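Local coordinates for phosphatidylglycerophosphatase and protein-tyrosine phosphatase 1 (Mus musculus, PDB 3RGO), which dephosphorylates phosphatidylglycerophosphate to phosphatidylglycerol, a step on the way to cardiolipin in mitochondria, and also acts as a protein phosphatase, at residues 33-38 against 104-109. Sequence-based numbering, arbitrary orientation.
Sequences ITMNEE and ATMVAA
Met35 and Met106 meet without any ring, amide or carboxylate between them: no flat group takes part across this contact, so there are no faces or edges to assign, and the evidence lies in how two thioether chains fit together. The setting is the dual specificity phosphatase fold, where helix 102-115 packs on the central mixed sheet, here over the end of strand 29-35. The backbones stay well apart, with CA of Met35 and CA of Met106 separated by 9.1 Å, and side chains bridge the distance. CB of Met35 is directed toward the helix. Its SD lies 3.7 Å from CB of Met106. The Met35 chain then bends at chi3 (-88°). Its CE is 4.0 Å from that same CB of Met106. Ile33, two residues back and on the same face of the strand, adds a looser contact, its CG2 4.5 Å from CG of Met106. No hydrogen bond crosses, and all three touching residues are buried, as expected of an apolar core. Val94 of the neighbouring strand touches both methionines, while Leu61 and Leu75 also pack on Met106. Met35 additionally lies near Cys96, the predicted phosphocysteine nucleophile, which would place the contact beside the catalytic pocket. Bends at chi2 (71°) and chi3 (56°) curl the Met106 chain so that its CE reaches the strand side, 3.8 Å from SD of Met35.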
ATOM      1  N   ILE A  33      -3.179  -2.810  -4.430  1.00 35.43           N
ATOM      2  CA  ILE A  33      -2.570  -1.556  -4.835  1.00 35.36           C
ATOM      3  C   ILE A  33      -1.240  -1.889  -5.475  1.00 35.14           C
ATOM      4  O   ILE A  33      -0.347  -2.427  -4.825  1.00 35.47           O
ATOM      5  CB  ILE A  33      -2.362  -0.597  -3.653  1.00 33.24           C
ATOM      6  CG1 ILE A  33      -3.714  -0.231  -3.036  1.00 32.68           C
ATOM      7  CG2 ILE A  33      -1.607   0.651  -4.117  1.00 32.50           C
ATOM      8  CD1 ILE A  33      -3.625   0.719  -1.845  1.00 34.13           C
ATOM      9  N   THR A  34      -1.128  -1.594  -6.763  1.00 36.49           N
ATOM     10  CA  THR A  34       0.080  -1.907  -7.516  1.00 38.29           C
ATOM     11  C   THR A  34       0.839  -0.638  -7.844  1.00 39.70           C
ATOM     12  O   THR A  34       0.327   0.253  -8.515  1.00 45.11           O
ATOM     13  CB  THR A  34      -0.248  -2.659  -8.816  1.00 38.61           C
ATOM     14  OG1 THR A  34      -0.882  -3.906  -8.494  1.00 40.24           O
ATOM     15  CG2 THR A  34       1.022  -2.923  -9.622  1.00 40.09           C
ATOM     16  N   MET A  35       2.070  -0.557  -7.363  1.00 41.70           N
ATOM     17  CA  MET A  35       2.878   0.628  -7.585  1.00 40.43           C
ATOM     18  C   MET A  35       3.967   0.356  -8.607  1.00 41.05           C
ATOM     19  O   MET A  35       4.597  -0.702  -8.591  1.00 39.19           O
ATOM     20  CB  MET A  35       3.476   1.120  -6.266  1.00 37.86           C
ATOM     21  CG  MET A  35       2.434   1.683  -5.312  1.00 40.72           C
ATOM     22  SD  MET A  35       3.015   1.785  -3.612  1.00 49.23           S
ATOM     23  CE  MET A  35       2.572   0.148  -3.051  1.00121.73           C
ATOM     24  N   ASN A  36       4.163   1.320  -9.500  1.00 44.71           N
ATOM     25  CA  ASN A  36       5.209   1.257 -10.516  1.00 47.10           C
ATOM     26  C   ASN A  36       5.259  -0.063 -11.280  1.00 52.96           C
ATOM     27  O   ASN A  36       6.335  -0.607 -11.509  1.00 49.87           O
ATOM     28  CB  ASN A  36       6.578   1.551  -9.901  1.00 45.74           C
ATOM     29  CG  ASN A  36       6.758   3.018  -9.549  1.00 48.93           C
ATOM     30  OD1 ASN A  36       7.847   3.446  -9.159  1.00 53.22           O
ATOM     31  ND2 ASN A  36       5.695   3.799  -9.701  1.00 40.70           N
ATOM     32  N   GLU A  37       4.094  -0.570 -11.669  1.00 58.18           N
ATOM     33  CA  GLU A  37       4.028  -1.768 -12.500  1.00 65.17           C
ATOM     34  C   GLU A  37       5.016  -1.668 -13.664  1.00 67.26           C
ATOM     35  O   GLU A  37       4.892  -0.791 -14.519  1.00 63.85           O
ATOM     36  CB  GLU A  37       2.606  -1.970 -13.029  1.00 68.18           C
ATOM     37  CG  GLU A  37       2.470  -3.108 -14.025  1.00 73.20           C
ATOM     38  CD  GLU A  37       1.071  -3.211 -14.601  1.00 76.68           C
ATOM     39  OE1 GLU A  37       0.807  -2.575 -15.644  1.00 76.04           O
ATOM     40  OE2 GLU A  37       0.234  -3.928 -14.011  1.00 79.14           O
ATOM     41  N   GLU A  38       5.997  -2.564 -13.684  1.00 73.60           N
ATOM     42  CA  GLU A  38       7.044  -2.536 -14.702  1.00 80.87           C
ATOM     43  C   GLU A  38       6.819  -3.595 -15.775  1.00 81.13           C
ATOM     44  O   GLU A  38       6.444  -4.730 -15.477  1.00 76.37           O
ATOM     45  CB  GLU A  38       8.422  -2.710 -14.058  1.00 86.39           C
ATOM     46  CG  GLU A  38       8.797  -1.579 -13.113  1.00 91.06           C
ATOM     47  CD  GLU A  38       9.507  -2.068 -11.867  1.00 93.94           C
ATOM     48  OE1 GLU A  38      10.390  -2.945 -11.989  1.00 96.36           O
ATOM     49  OE2 GLU A  38       9.181  -1.575 -10.765  1.00 92.58           O
ATOM     50  N   ALA A 104       6.108   0.259   1.218  1.00 33.50           N
ATOM     51  CA  ALA A 104       6.142   0.569   2.643  1.00 33.97           C
ATOM     52  C   ALA A 104       5.651   1.995   2.911  1.00 36.65           C
ATOM     53  O   ALA A 104       4.951   2.253   3.885  1.00 33.82           O
ATOM     54  CB  ALA A 104       7.550   0.385   3.190  1.00 33.79           C
ATOM     55  N   THR A 105       6.018   2.916   2.030  1.00 33.99           N
ATOM     56  CA  THR A 105       5.614   4.312   2.170  1.00 34.61           C
ATOM     57  C   THR A 105       4.096   4.470   2.040  1.00 35.52           C
ATOM     58  O   THR A 105       3.468   5.233   2.785  1.00 34.57           O
ATOM     59  CB  THR A 105       6.341   5.186   1.135  1.00 35.54           C
ATOM     60  OG1 THR A 105       7.752   5.106   1.370  1.00 31.11           O
ATOM     61  CG2 THR A 105       5.891   6.637   1.239  1.00 38.62           C
ATOM     62  N   MET A 106       3.514   3.737   1.096  1.00 30.99           N
ATOM     63  CA  MET A 106       2.064   3.740   0.893  1.00 30.92           C
ATOM     64  C   MET A 106       1.349   3.252   2.144  1.00 32.78           C
ATOM     65  O   MET A 106       0.366   3.858   2.595  1.00 34.07           O
ATOM     66  CB  MET A 106       1.690   2.856  -0.306  1.00 30.77           C
ATOM     67  CG  MET A 106       0.184   2.791  -0.607  1.00 33.00           C
ATOM     68  SD  MET A 106      -0.492   4.346  -1.284  1.00 38.88           S
ATOM     69  CE  MET A 106       0.578   4.578  -2.698  1.00186.99           C
ATOM     70  N   VAL A 107       1.840   2.147   2.700  1.00 32.09           N
ATOM     71  CA  VAL A 107       1.269   1.600   3.928  1.00 32.80           C
ATOM     72  C   VAL A 107       1.450   2.581   5.086  1.00 33.34           C
ATOM     73  O   VAL A 107       0.565   2.715   5.931  1.00 35.81           O
ATOM     74  CB  VAL A 107       1.860   0.207   4.287  1.00 34.59           C
ATOM     75  CG1 VAL A 107       1.370  -0.246   5.657  1.00 33.40           C
ATOM     76  CG2 VAL A 107       1.494  -0.834   3.217  1.00 30.91           C
ATOM     77  N   ALA A 108       2.590   3.270   5.117  1.00 30.88           N
ATOM     78  CA  ALA A 108       2.837   4.300   6.122  1.00 33.43           C
ATOM     79  C   ALA A 108       1.762   5.378   6.085  1.00 34.41           C
ATOM     80  O   ALA A 108       1.278   5.815   7.125  1.00 31.72           O
ATOM     81  CB  ALA A 108       4.234   4.928   5.932  1.00 31.65           C
ATOM     82  N   ALA A 109       1.389   5.809   4.885  1.00 34.93           N
ATOM     83  CA  ALA A 109       0.387   6.855   4.755  1.00 35.56           C
ATOM     84  C   ALA A 109      -0.958   6.373   5.298  1.00 35.29           C
ATOM     85  O   ALA A 109      -1.639   7.094   6.023  1.00 36.86           O
ATOM     86  CB  ALA A 109       0.261   7.297   3.301  1.00 36.51           C
TER